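Local coordinates for protein putative endo-1,4-beta-xylanase (Bacteroides thetaiotaomicron VPI-5482, PDB 5MSX) that probably hydrolyses glycosidic bonds in plant pectin, consistent with an arabinofuranosidase of glycoside hydrolase family 43, with a calcium-bound F5/8 type C domain attached, at residues C[325-330]-C[380-385]; C[351-356]-C[364-369]; C[358-363]-C[453-458]; C[392-397]-C[442-447]; C[403-408]-C[429-434]. All blocks are in the same frame, centred on the assembly; numbering follows the deposited sequence.

Interaction 1: C[325-330]-C[380-385]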
# COMPACT_ATOMS: atom_id res chain seq x y z
N ILE C 325 41.04 32.73 -1.14
CA ILE C 325 41.25 33.51 -2.37
C ILE C 325 41.67 34.93 -2.00
O ILE C 325 41.11 35.53 -1.08
CB ILE C 325 40.00 33.47 -3.27
CG1 ILE C 325 39.80 32.04 -3.79
CG2 ILE C 325 40.13 34.44 -4.45
CD1 ILE C 325 38.53 31.81 -4.58
N ASP C 326 42.69 35.46 -2.69
CA ASP C 326 43.25 36.78 -2.34
C ASP C 326 42.56 37.96 -3.03
O ASP C 326 42.30 38.97 -2.38
CB ASP C 326 44.74 36.82 -2.68
CG ASP C 326 45.41 38.05 -2.11
OD1 ASP C 326 45.53 38.13 -0.87
OD2 ASP C 326 45.79 38.95 -2.90
N THR C 327 42.33 37.85 -4.33
CA THR C 327 41.53 38.80 -5.10
C THR C 327 40.83 38.10 -6.27
O THR C 327 41.21 36.99 -6.70
CB THR C 327 42.36 39.97 -5.69
OG1 THR C 327 43.42 39.44 -6.49
CG2 THR C 327 42.95 40.87 -4.61
N VAL C 328 39.80 38.76 -6.78
CA VAL C 328 39.05 38.32 -7.94
C VAL C 328 38.78 39.52 -8.82
O VAL C 328 38.79 40.64 -8.34
CB VAL C 328 37.69 37.67 -7.58
CG1 VAL C 328 37.89 36.26 -7.07
CG2 VAL C 328 36.95 38.48 -6.53
N TYR C 329 38.55 39.27 -10.10
CA TYR C 329 38.19 40.32 -11.05
C TYR C 329 37.60 39.64 -12.26
O TYR C 329 37.79 38.45 -12.44
CB TYR C 329 39.39 41.21 -11.44
CG TYR C 329 40.61 40.48 -11.97
CD1 TYR C 329 40.72 40.16 -13.33
CD2 TYR C 329 41.65 40.12 -11.12
CE1 TYR C 329 41.85 39.49 -13.82
CE2 TYR C 329 42.77 39.45 -11.60
CZ TYR C 329 42.86 39.14 -12.94
OH TYR C 329 43.97 38.49 -13.41
N ALA C 330 36.88 40.39 -13.08
CA ALA C 330 36.10 39.80 -14.16
C ALA C 330 36.12 40.66 -15.41
O ALA C 330 36.62 41.75 -15.39
CB ALA C 330 34.67 39.58 -13.70
N VAL C 380 38.29 35.65 -12.86
CA VAL C 380 39.59 35.12 -12.48
C VAL C 380 39.72 35.15 -10.97
O VAL C 380 39.55 36.19 -10.36
CB VAL C 380 40.73 36.00 -13.05
CG1 VAL C 380 42.06 35.80 -12.30
CG2 VAL C 380 40.92 35.76 -14.54
N ALA C 381 40.11 34.03 -10.38
CA ALA C 381 40.48 33.99 -9.00
C ALA C 381 42.01 33.99 -8.90
O ALA C 381 42.68 33.23 -9.60
CB ALA C 381 39.92 32.74 -8.34
N ASP C 382 42.53 34.86 -8.02
CA ASP C 382 43.94 34.99 -7.72
C ASP C 382 44.21 34.53 -6.29
O ASP C 382 43.99 35.27 -5.32
CB ASP C 382 44.40 36.46 -7.88
CG ASP C 382 45.92 36.66 -7.65
OD1 ASP C 382 46.67 35.71 -7.35
OD2 ASP C 382 46.37 37.80 -7.78
N LEU C 383 44.72 33.31 -6.17
CA LEU C 383 45.31 32.84 -4.92
C LEU C 383 46.56 33.71 -4.65
O LEU C 383 47.18 34.19 -5.59
CB LEU C 383 45.67 31.35 -5.01
CG LEU C 383 44.54 30.44 -5.50
CD1 LEU C 383 45.06 29.05 -5.79
CD2 LEU C 383 43.38 30.42 -4.50
N GLY C 384 46.92 33.95 -3.40
CA GLY C 384 48.08 34.83 -3.14
C GLY C 384 49.36 34.48 -3.92
O GLY C 384 50.07 35.36 -4.39
N THR C 385 49.64 33.18 -4.04
CA THR C 385 50.85 32.65 -4.66
C THR C 385 50.48 31.39 -5.46
O THR C 385 49.30 31.08 -5.65
CB THR C 385 51.86 32.24 -3.58
OG1 THR C 385 51.27 31.22 -2.76
CG2 THR C 385 52.27 33.43 -2.71
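A classic beta bulge, with Asp326 and Thr327 both facing Asp382, interrupts the antiparallel pairing of strand 325-330 with strand 378-383. Asp382 O takes both amides of the bulge: Asp326 N at 2.9 Å, tilted out of the carbonyl plane, and Thr327 N at 3.2 Å, in that plane on a lone pair. Asp382 N answers with a bond to Thr327 O (2.8 Å). Beyond the bulge the pairing is regular, and Tyr329 and Val380 exchange two backbone hydrogen bonds, the shorter being Val380 N to Tyr329 O (2.9 Å). The side chains sort by face. Val328 lies with Ala381 on the face that turns toward Pro355 and Val359. On the other, Thr327 OG1 sits 3.4 Å from Asp382 CB, while the Asp382 carboxylate itself is engaged by Arg440 in a salt bridge, a link to the neighbouring strand 438-448. Tyr329 has CG between its backbone N and carbonyl carbon (chi1 55°), which swings the ring over Val380 alongside it. Val380 CB makes a CH-pi contact 4.0 Å from the ring centroid, off centre over one face, and Val380 CG1 comes to 3.5 Å from Tyr329 CZ.

Interaction 2: C[351-356]-C[364-369]. With CA (calcium ion), chain T.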
# COMPACT_ATOMS: atom_id res chain seq x y z
N GLU C 351 20.65 45.45 -5.18
CA GLU C 351 21.57 44.33 -5.33
C GLU C 351 22.74 44.75 -6.21
O GLU C 351 22.53 45.31 -7.29
CB GLU C 351 20.90 43.14 -6.00
CG GLU C 351 21.81 41.91 -5.97
CD GLU C 351 21.20 40.63 -6.58
OE1 GLU C 351 20.08 40.68 -7.17
OE2 GLU C 351 21.85 39.55 -6.46
N TYR C 352 23.95 44.45 -5.75
CA TYR C 352 25.17 44.65 -6.52
C TYR C 352 25.63 43.30 -7.03
O TYR C 352 25.21 42.24 -6.52
CB TYR C 352 26.25 45.28 -5.64
CG TYR C 352 25.88 46.65 -5.12
CD1 TYR C 352 26.09 47.79 -5.89
CD2 TYR C 352 25.29 46.80 -3.85
CE1 TYR C 352 25.72 49.05 -5.44
CE2 TYR C 352 24.92 48.07 -3.38
CZ TYR C 352 25.13 49.18 -4.18
OH TYR C 352 24.78 50.44 -3.74
N PHE C 353 26.54 43.35 -8.00
CA PHE C 353 26.90 42.18 -8.80
C PHE C 353 28.40 42.00 -8.92
O PHE C 353 28.88 41.42 -9.90
CB PHE C 353 26.23 42.27 -10.17
CG PHE C 353 24.74 42.24 -10.09
CD1 PHE C 353 24.08 41.08 -9.64
CD2 PHE C 353 23.97 43.36 -10.42
CE1 PHE C 353 22.70 41.04 -9.54
CE2 PHE C 353 22.57 43.32 -10.32
CZ PHE C 353 21.94 42.15 -9.87
N VAL C 354 29.13 42.46 -7.90
CA VAL C 354 30.58 42.49 -7.93
C VAL C 354 31.23 41.09 -7.86
O VAL C 354 30.65 40.18 -7.26
CB VAL C 354 31.18 43.43 -6.86
CG1 VAL C 354 30.71 44.87 -7.08
CG2 VAL C 354 30.91 42.96 -5.43
N PRO C 355 32.42 40.92 -8.48
CA PRO C 355 33.13 39.62 -8.51
C PRO C 355 33.41 38.98 -7.14
O PRO C 355 33.34 37.77 -7.01
CB PRO C 355 34.46 39.97 -9.20
CG PRO C 355 34.16 41.20 -10.00
CD PRO C 355 33.22 41.97 -9.13
N SER C 356 33.73 39.78 -6.13
CA SER C 356 33.94 39.26 -4.78
C SER C 356 32.71 38.51 -4.22
O SER C 356 32.85 37.67 -3.32
CB SER C 356 34.37 40.37 -3.83
OG SER C 356 33.36 41.36 -3.77
N GLY C 364 23.26 34.17 -0.89
CA GLY C 364 22.42 35.29 -1.28
C GLY C 364 23.06 36.27 -2.23
O GLY C 364 22.37 37.11 -2.79
N SER C 365 24.39 36.19 -2.41
CA SER C 365 25.08 37.10 -3.31
C SER C 365 25.70 36.41 -4.52
O SER C 365 26.12 35.24 -4.45
CB SER C 365 26.17 37.81 -2.55
OG SER C 365 27.17 36.93 -2.10
N ARG C 366 25.79 37.15 -5.62
CA ARG C 366 26.31 36.64 -6.86
C ARG C 366 27.06 37.71 -7.65
O ARG C 366 26.67 38.89 -7.64
CB ARG C 366 25.16 36.12 -7.74
CG ARG C 366 24.00 37.09 -7.78
CD ARG C 366 22.87 36.58 -8.62
NE ARG C 366 21.80 37.55 -8.55
CZ ARG C 366 20.81 37.66 -9.41
NH1 ARG C 366 20.71 36.83 -10.42
NH2 ARG C 366 19.92 38.61 -9.24
N TRP C 367 28.11 37.27 -8.35
CA TRP C 367 28.66 38.02 -9.50
C TRP C 367 27.72 37.83 -10.66
O TRP C 367 27.19 36.73 -10.84
CB TRP C 367 30.06 37.54 -9.88
CG TRP C 367 30.54 38.02 -11.24
CD1 TRP C 367 30.83 39.31 -11.59
CD2 TRP C 367 30.78 37.23 -12.40
NE1 TRP C 367 31.24 39.37 -12.90
CE2 TRP C 367 31.23 38.11 -13.42
CE3 TRP C 367 30.70 35.85 -12.68
CZ2 TRP C 367 31.58 37.67 -14.72
CZ3 TRP C 367 31.03 35.40 -13.99
CH2 TRP C 367 31.46 36.32 -14.99
N MET C 368 27.51 38.88 -11.43
CA MET C 368 26.87 38.79 -12.73
C MET C 368 27.62 39.67 -13.73
O MET C 368 27.90 40.85 -13.46
CB MET C 368 25.41 39.26 -12.67
CG MET C 368 24.49 38.38 -11.82
SD MET C 368 24.04 36.87 -12.68
CE MET C 368 22.99 37.46 -13.98
N ALA C 369 27.95 39.09 -14.89
CA ALA C 369 28.49 39.84 -16.02
C ALA C 369 27.44 40.83 -16.55
O ALA C 369 26.22 40.58 -16.43
CB ALA C 369 28.90 38.88 -17.14
CA CA T . 28.05 34.68 -3.08
O HOH W 1 24.29 39.73 -5.37
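Arg366 lays the edge of its guanidinium against the carboxylate of Glu351 and one guanidinium face over CE1 of Phe353. The grip on Glu351 is side-on: Arg366 NE reaches Glu351 OE2 and Arg366 NH2 reaches Glu351 OE1, each at 2.9 Å and nearly straight. Both oxygens are met on their syn sides, in the guanidinium plane but somewhat out of the carboxylate plane, the two planes being 31° apart. With CG between its backbone N and carbonyl carbon (chi1 45°) and an extended chain from CG to NE, the arginine lies alongside Phe353, whose ring edge faces the guanidinium, CE1 of Phe353 3.7 Å from Arg366 NH2, the two planes 73° apart. Phe353 CD1 packs on Met368 CG (3.5 Å), and Met368 N bonds to Phe353 O (3.3 Å). A water accepts from Arg366 N at 3.0 Å and lies 2.7 Å from Glu351 OE2, which also forms a salt bridge with Arg281. With an alanine in place of Arg366, both bonds to Glu351 are lost; its carboxylate would probably be left to Arg281, and the Phe353 ring edge freer to shift. Neighbouring Ser365 binds the calcium ion of the F5/8 type C domain through O (2.4 Å) and OG. The buried carboxylate's charge is probably balanced by two arginines, and the paired bonds tie Glu351, at the start of the loop 351-356, to the chain leaving the calcium site.

Interaction 3: C[358-363]-C[453-458]. With CA (calcium ion), chain T.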
# COMPACT_ATOMS: atom_id res chain seq x y z
N ALA C 358 31.17 36.27 -5.95
CA ALA C 358 31.41 34.86 -6.35
C ALA C 358 32.12 33.99 -5.28
O ALA C 358 31.98 32.75 -5.30
CB ALA C 358 32.17 34.81 -7.66
N VAL C 359 32.86 34.61 -4.36
CA VAL C 359 33.74 33.86 -3.41
C VAL C 359 33.61 34.29 -1.96
O VAL C 359 34.52 34.06 -1.16
CB VAL C 359 35.23 33.97 -3.82
CG1 VAL C 359 35.41 33.44 -5.23
CG2 VAL C 359 35.74 35.41 -3.72
N ASP C 360 32.49 34.93 -1.61
CA ASP C 360 32.27 35.40 -0.25
C ASP C 360 31.69 34.35 0.71
O ASP C 360 31.60 34.62 1.90
CB ASP C 360 31.40 36.68 -0.23
CG ASP C 360 30.01 36.50 -0.86
OD1 ASP C 360 29.67 35.42 -1.44
OD2 ASP C 360 29.24 37.48 -0.85
N GLY C 361 31.31 33.18 0.23
CA GLY C 361 30.65 32.18 1.11
C GLY C 361 29.17 32.48 1.45
O GLY C 361 28.61 31.85 2.34
N ALA C 362 28.52 33.41 0.74
CA ALA C 362 27.08 33.68 0.94
C ALA C 362 26.28 33.28 -0.29
O ALA C 362 26.55 33.74 -1.40
CB ALA C 362 26.87 35.14 1.27
N ASN C 363 25.28 32.43 -0.12
CA ASN C 363 24.40 32.03 -1.21
C ASN C 363 23.39 33.08 -1.65
O ASN C 363 22.73 32.88 -2.66
CB ASN C 363 23.64 30.76 -0.84
CG ASN C 363 24.53 29.55 -0.77
OD1 ASN C 363 25.60 29.54 -1.32
ND2 ASN C 363 24.07 28.51 -0.10
N ILE C 453 27.77 33.79 -11.10
CA ILE C 453 28.18 32.82 -10.10
C ILE C 453 27.73 33.27 -8.69
O ILE C 453 28.12 34.37 -8.21
CB ILE C 453 29.72 32.65 -10.10
CG1 ILE C 453 30.24 32.20 -11.48
CG2 ILE C 453 30.15 31.63 -9.05
CD1 ILE C 453 31.74 31.91 -11.51
N TRP C 454 26.93 32.41 -8.04
CA TRP C 454 26.64 32.52 -6.59
C TRP C 454 27.84 32.20 -5.70
O TRP C 454 28.17 32.96 -4.77
CB TRP C 454 25.50 31.55 -6.20
CG TRP C 454 24.18 31.78 -6.83
CD1 TRP C 454 23.61 31.05 -7.81
CD2 TRP C 454 23.23 32.81 -6.49
NE1 TRP C 454 22.36 31.54 -8.12
CE2 TRP C 454 22.11 32.64 -7.34
CE3 TRP C 454 23.24 33.88 -5.57
CZ2 TRP C 454 20.99 33.49 -7.29
CZ3 TRP C 454 22.15 34.72 -5.53
CH2 TRP C 454 21.03 34.51 -6.36
N GLU C 455 28.49 31.07 -5.95
CA GLU C 455 29.62 30.60 -5.13
C GLU C 455 30.61 29.82 -5.96
O GLU C 455 30.22 29.01 -6.80
CB GLU C 455 29.17 29.73 -3.93
CG GLU C 455 28.72 30.52 -2.69
CD GLU C 455 29.77 31.53 -2.23
OE1 GLU C 455 30.92 31.11 -1.99
OE2 GLU C 455 29.47 32.75 -2.15
N TRP C 456 31.90 30.05 -5.71
CA TRP C 456 32.98 29.36 -6.42
C TRP C 456 33.95 28.94 -5.35
O TRP C 456 34.64 29.78 -4.76
CB TRP C 456 33.62 30.27 -7.47
CG TRP C 456 34.75 29.67 -8.28
CD1 TRP C 456 35.08 28.35 -8.42
CD2 TRP C 456 35.69 30.40 -9.10
NE1 TRP C 456 36.18 28.21 -9.25
CE2 TRP C 456 36.57 29.45 -9.68
CE3 TRP C 456 35.88 31.76 -9.38
CZ2 TRP C 456 37.61 29.83 -10.54
CZ3 TRP C 456 36.91 32.13 -10.24
CH2 TRP C 456 37.77 31.16 -10.81
N ASN C 457 33.96 27.65 -5.07
CA ASN C 457 34.78 27.10 -3.99
C ASN C 457 35.96 26.36 -4.61
O ASN C 457 35.79 25.56 -5.54
CB ASN C 457 33.97 26.15 -3.12
CG ASN C 457 32.82 26.85 -2.42
OD1 ASN C 457 32.89 28.00 -2.06
ND2 ASN C 457 31.74 26.14 -2.24
N ILE C 458 37.13 26.65 -4.08
CA ILE C 458 38.40 26.11 -4.54
C ILE C 458 38.99 25.35 -3.37
O ILE C 458 39.09 25.88 -2.27
CB ILE C 458 39.33 27.24 -4.99
CG1 ILE C 458 38.75 27.88 -6.27
CG2 ILE C 458 40.75 26.73 -5.20
CD1 ILE C 458 39.58 29.00 -6.88
CA CA T . 28.05 34.68 -3.08
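Glu455 reaches from strand 455-458 into the loop 358-363, and its side chain traces the contact. From CB the chain sets out with CG anti to the carbonyl carbon (chi1 -83°), and CG comes to 3.5 Å from Asn363 OD1. A bend at chi2 then brings Glu455 CD to 3.3 Å from Gly361 N. At the tip the oxygens divide: OE1 accepts a weak bond from Gly361 N (3.1 Å), while OE2 binds the calcium ion at 2.6 Å. Asp360 OD1 joins the ion at 2.4 Å, its carboxylate nearly coplanar with that of Glu455, and the metal lets these two oxygens lie close. Asp360 OD1 also accepts from Ala362 N, an Asx turn, next to which Ala362 O binds the ion. Trp454 O, from the classic beta bulge that Trp454 and Glu455 form opposite Tyr395, is a fourth ligand, and Phe357 and Ser365 complete the shell of seven oxygens. Backbone carbonyls, two carboxylates and a serine hydroxyl form the calcium site of the F5/8 type C domain.

Interaction 4: C[392-397]-C[442-447]. With EDO (1,2-ethanediol), chain B.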
# COMPACT_ATOMS: atom_id res chain seq x y z
N SER C 392 37.94 22.54 -8.10
CA SER C 392 37.09 23.70 -8.16
C SER C 392 35.63 23.24 -8.19
O SER C 392 35.28 22.23 -8.81
CB SER C 392 37.43 24.52 -9.42
OG SER C 392 36.29 24.97 -10.12
N GLU C 393 34.78 23.99 -7.49
CA GLU C 393 33.34 23.74 -7.48
C GLU C 393 32.63 25.06 -7.73
O GLU C 393 32.78 26.02 -6.96
CB GLU C 393 32.94 23.11 -6.14
CG GLU C 393 33.78 21.89 -5.80
CD GLU C 393 33.17 20.97 -4.75
OE1 GLU C 393 32.36 21.43 -3.91
OE2 GLU C 393 33.54 19.77 -4.77
N ILE C 394 31.87 25.10 -8.83
CA ILE C 394 31.22 26.30 -9.29
C ILE C 394 29.71 26.18 -9.23
O ILE C 394 29.10 25.33 -9.88
CB ILE C 394 31.57 26.63 -10.76
CG1 ILE C 394 33.09 26.72 -10.94
CG2 ILE C 394 30.91 27.94 -11.17
CD1 ILE C 394 33.51 26.72 -12.40
N TYR C 395 29.11 27.11 -8.49
CA TYR C 395 27.67 27.22 -8.42
C TYR C 395 27.24 28.39 -9.28
O TYR C 395 27.30 29.53 -8.83
CB TYR C 395 27.26 27.45 -6.97
CG TYR C 395 27.52 26.29 -6.05
CD1 TYR C 395 28.74 26.14 -5.40
CD2 TYR C 395 26.53 25.35 -5.81
CE1 TYR C 395 28.96 25.06 -4.54
CE2 TYR C 395 26.73 24.28 -4.95
CZ TYR C 395 27.93 24.15 -4.32
OH TYR C 395 28.09 23.08 -3.49
N PHE C 396 26.84 28.12 -10.52
CA PHE C 396 26.39 29.17 -11.42
C PHE C 396 24.98 29.65 -11.09
O PHE C 396 24.17 28.93 -10.47
CB PHE C 396 26.42 28.75 -12.91
CG PHE C 396 27.80 28.44 -13.46
CD1 PHE C 396 28.65 29.48 -13.89
CD2 PHE C 396 28.26 27.12 -13.56
CE1 PHE C 396 29.93 29.20 -14.40
CE2 PHE C 396 29.53 26.83 -14.08
CZ PHE C 396 30.36 27.88 -14.49
N VAL C 397 24.69 30.84 -11.58
CA VAL C 397 23.35 31.43 -11.53
C VAL C 397 22.45 30.78 -12.60
O VAL C 397 22.90 30.51 -13.72
CB VAL C 397 23.43 32.97 -11.73
CG1 VAL C 397 22.04 33.56 -11.90
CG2 VAL C 397 24.16 33.61 -10.58
N LEU C 442 43.07 30.97 -11.49
CA LEU C 442 42.09 30.19 -12.24
C LEU C 442 41.20 31.15 -12.97
O LEU C 442 40.95 32.26 -12.49
CB LEU C 442 41.19 29.36 -11.33
CG LEU C 442 41.55 27.90 -11.08
CD1 LEU C 442 42.84 27.81 -10.27
CD2 LEU C 442 40.39 27.19 -10.38
N ARG C 443 40.66 30.69 -14.09
CA ARG C 443 39.74 31.46 -14.86
C ARG C 443 38.67 30.57 -15.43
O ARG C 443 38.96 29.50 -15.95
CB ARG C 443 40.47 32.15 -16.03
CG ARG C 443 39.55 32.96 -16.94
CD ARG C 443 40.33 33.88 -17.86
NE ARG C 443 40.84 33.19 -19.05
CZ ARG C 443 41.80 33.65 -19.85
NH1 ARG C 443 42.39 34.82 -19.62
NH2 ARG C 443 42.18 32.93 -20.91
N ILE C 444 37.44 31.07 -15.37
CA ILE C 444 36.29 30.42 -15.99
C ILE C 444 35.89 31.31 -17.13
O ILE C 444 35.79 32.51 -16.94
CB ILE C 444 35.12 30.32 -15.00
CG1 ILE C 444 35.51 29.40 -13.85
CG2 ILE C 444 33.84 29.83 -15.67
CD1 ILE C 444 34.88 29.80 -12.54
N LYS C 445 35.68 30.74 -18.31
CA LYS C 445 35.01 31.46 -19.39
C LYS C 445 33.69 30.77 -19.62
O LYS C 445 33.65 29.57 -19.75
CB LYS C 445 35.83 31.43 -20.69
CG LYS C 445 37.23 32.03 -20.61
CD LYS C 445 37.83 32.25 -22.00
CE LYS C 445 38.45 30.97 -22.55
NZ LYS C 445 38.54 30.96 -24.04
N ILE C 446 32.61 31.54 -19.70
CA ILE C 446 31.29 30.97 -19.82
C ILE C 446 30.89 31.01 -21.29
O ILE C 446 30.88 32.07 -21.90
CB ILE C 446 30.27 31.70 -18.92
CG1 ILE C 446 30.75 31.65 -17.46
CG2 ILE C 446 28.88 31.06 -19.03
CD1 ILE C 446 29.89 32.39 -16.46
N LEU C 447 30.53 29.84 -21.82
CA LEU C 447 30.22 29.66 -23.23
C LEU C 447 28.73 29.61 -23.50
O LEU C 447 28.27 30.17 -24.49
CB LEU C 447 30.89 28.39 -23.75
CG LEU C 447 32.44 28.40 -23.72
CD1 LEU C 447 32.99 26.97 -23.82
CD2 LEU C 447 32.98 29.28 -24.84
C1 EDO B . 25.17 25.54 -12.08
O1 EDO B . 26.30 25.45 -11.20
C2 EDO B . 25.34 25.02 -13.51
O2 EDO B . 24.22 25.05 -14.40
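Ile394 and Ile444 both carry CG1 anti to the carbonyl carbon (chi1 -55° and -65°), which sends each chain out from its own strand until the CD1 atoms meet tip to tip. Ile394 CD1 and Ile444 CD1 are 3.4 Å apart, tighter than usual for methyls, so the packing is close. Beside them Phe396 slides past its partners: its CE1 lies 3.8 Å from Ile446 CD1, and its CZ, at the ring edge, lies 4.2 Å from Ile444 CG2. One face of the phenyl ring is covered from its own strand by Ile394 CG2, over the ring centre, and His403 stacks with the ring. Replacing Phe396 by an alanine is likely to open a gap in front of Ile444 and Ile446 and to leave His403 without its stacking partner. Ser392 CB and Leu442 CD2 (4.1 Å) continue the row, and Trp456 touches Ile394 and Ile444 from strand 452-458, the neighbour of 386-396. At the backbone, Phe396 N donates to O1 of a 1,2-ethanediol (2.8 Å), probably from the crystallisation liquor. With strand axes 10.7 Å apart and crossing at 38°, alternate residues face inward and fill the apolar core of the F5/8 type C beta sandwich.

Interaction 5: C[403-408]-C[429-434]. With EDO (1,2-ethanediol), chain B.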
# COMPACT_ATOMS: atom_id res chain seq x y z
N HIS C 403 24.98 24.99 -18.01
CA HIS C 403 26.10 25.83 -18.41
C HIS C 403 27.16 25.06 -19.19
O HIS C 403 27.38 23.87 -18.94
CB HIS C 403 26.78 26.47 -17.20
CG HIS C 403 25.99 27.58 -16.60
ND1 HIS C 403 24.84 27.36 -15.88
CD2 HIS C 403 26.16 28.92 -16.64
CE1 HIS C 403 24.34 28.52 -15.49
NE2 HIS C 403 25.12 29.48 -15.94
N ALA C 404 27.81 25.77 -20.11
CA ALA C 404 29.00 25.32 -20.82
C ALA C 404 30.12 26.28 -20.48
O ALA C 404 29.93 27.50 -20.52
CB ALA C 404 28.75 25.31 -22.33
N TYR C 405 31.29 25.76 -20.15
CA TYR C 405 32.38 26.61 -19.76
C TYR C 405 33.73 25.96 -20.05
O TYR C 405 33.81 24.78 -20.42
CB TYR C 405 32.28 26.98 -18.28
CG TYR C 405 32.47 25.82 -17.36
CD1 TYR C 405 31.46 24.87 -17.19
CD2 TYR C 405 33.65 25.65 -16.66
CE1 TYR C 405 31.64 23.77 -16.36
CE2 TYR C 405 33.84 24.56 -15.83
CZ TYR C 405 32.83 23.62 -15.69
OH TYR C 405 33.00 22.55 -14.87
N VAL C 406 34.76 26.77 -19.86
CA VAL C 406 36.14 26.37 -19.97
C VAL C 406 36.77 26.86 -18.70
O VAL C 406 36.56 28.01 -18.33
CB VAL C 406 36.84 27.08 -21.17
CG1 VAL C 406 38.28 26.62 -21.30
CG2 VAL C 406 36.07 26.84 -22.47
N ILE C 407 37.54 26.01 -18.04
CA ILE C 407 38.37 26.44 -16.93
C ILE C 407 39.82 26.36 -17.37
O ILE C 407 40.22 25.40 -18.06
CB ILE C 407 38.14 25.65 -15.62
CG1 ILE C 407 39.06 26.17 -14.51
CG2 ILE C 407 38.35 24.15 -15.80
CD1 ILE C 407 38.49 25.94 -13.12
N GLU C 408 40.59 27.37 -16.98
CA GLU C 408 41.99 27.48 -17.31
C GLU C 408 42.73 27.85 -16.04
O GLU C 408 42.14 28.39 -15.11
CB GLU C 408 42.20 28.58 -18.34
CG GLU C 408 41.55 28.33 -19.68
CD GLU C 408 41.35 29.59 -20.50
OE1 GLU C 408 40.86 30.61 -19.96
OE2 GLU C 408 41.67 29.56 -21.70
N SER C 429 24.44 21.30 -10.44
CA SER C 429 25.21 22.27 -9.63
C SER C 429 25.70 21.56 -8.39
O SER C 429 24.96 20.79 -7.83
CB SER C 429 24.37 23.49 -9.20
OG SER C 429 25.23 24.52 -8.71
N PRO C 430 26.93 21.76 -7.95
CA PRO C 430 27.93 22.58 -8.62
C PRO C 430 28.55 21.89 -9.84
O PRO C 430 28.30 20.72 -10.10
CB PRO C 430 28.96 22.82 -7.53
CG PRO C 430 28.86 21.59 -6.65
CD PRO C 430 27.46 21.07 -6.77
N HIS C 431 29.31 22.65 -10.62
CA HIS C 431 30.22 22.08 -11.63
C HIS C 431 31.59 21.90 -11.03
O HIS C 431 32.22 22.88 -10.63
CB HIS C 431 30.28 23.00 -12.83
CG HIS C 431 29.18 22.77 -13.79
ND1 HIS C 431 27.97 23.43 -13.70
CD2 HIS C 431 29.08 21.92 -14.83
CE1 HIS C 431 27.19 23.01 -14.68
NE2 HIS C 431 27.84 22.10 -15.38
N THR C 432 32.03 20.64 -10.95
CA THR C 432 33.25 20.27 -10.25
C THR C 432 34.33 19.85 -11.26
O THR C 432 34.05 19.10 -12.17
CB THR C 432 32.98 19.12 -9.24
OG1 THR C 432 32.11 19.59 -8.21
CG2 THR C 432 34.27 18.66 -8.56
N ASP C 433 35.54 20.37 -11.11
CA ASP C 433 36.66 20.02 -12.00
C ASP C 433 37.87 19.71 -11.15
O ASP C 433 38.33 20.57 -10.38
CB ASP C 433 37.01 21.17 -12.96
CG ASP C 433 35.91 21.46 -13.94
OD1 ASP C 433 35.67 20.63 -14.84
OD2 ASP C 433 35.28 22.53 -13.82
N VAL C 434 38.36 18.48 -11.26
CA VAL C 434 39.56 18.04 -10.54
C VAL C 434 40.76 18.54 -11.35
O VAL C 434 40.80 18.35 -12.55
CB VAL C 434 39.59 16.51 -10.40
CG1 VAL C 434 40.93 16.03 -9.86
CG2 VAL C 434 38.44 16.04 -9.51
C1 EDO B . 25.17 25.54 -12.08
O1 EDO B . 26.30 25.45 -11.20
C2 EDO B . 25.34 25.02 -13.51
O2 EDO B . 24.22 25.05 -14.40
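Tyr405 OH donates to Asp433 OD2 at 2.5 Å, a short bond that joins two facing strands. The oxygen is met on its syn side, a little out of the carboxylate plane, and lies at the edge of the phenol ring, near the ring plane. The same ring turns its edge toward the face of His431 in an offset edge-to-face pair, centroids 5.3 Å apart and planes at 77°; the closest approach of the two rings is Tyr405 CE1 to His431 CD2, 3.5 Å. Tyr405 OH also rests 3.4 Å from His431 CB. Tyr405 CG lies between its backbone N and carbonyl carbon (chi1 67°), which directs the ring toward the facing strand. Ile407 CG2 flanks the carboxylate, 4.0 Å from Asp433 OD2. Further out, His422 stacks with Tyr405 and is hydrogen-bonded to Asp433 OD1 through NE2, so that both carboxylate oxygens are held and the tyrosine is backed on the side of strand 416-423. At the other end, His403 ND1 bonds to O2 of a 1,2-ethanediol (2.8 Å), whose O1 donates to Ser429 OG (2.9 Å); the diol's placement against His431 is doubtful. His403 NE2 is taken by Val450 O. Strand axes 9.9 Å apart at 33° are those of layers facing each other in a beta sandwich, here with a buried polar bond inside the F5/8 type C domain.

Overall arrangement
All five contacts lie in the beta-rich C-terminal part of the chain and reach one large sheet system. Interaction 1 is the most exposed, a hydrogen-bonded strand pair, joined to interaction 4 through the Ala381 and Leu442 backbone. Interactions 2 and 3 are loop contacts that share the calcium ion: one adds a buried salt bridge, the other gathers most of the metal's oxygens, and the strands 367-368 and 452-458 pair between them. Interactions 4 and 5 are buried packings between facing strands whose centres lie about 5 Å apart, the first purely apolar between its segments, the second built round a tyrosine-aspartate bond; Arg443 and Glu408 form a salt bridge between them.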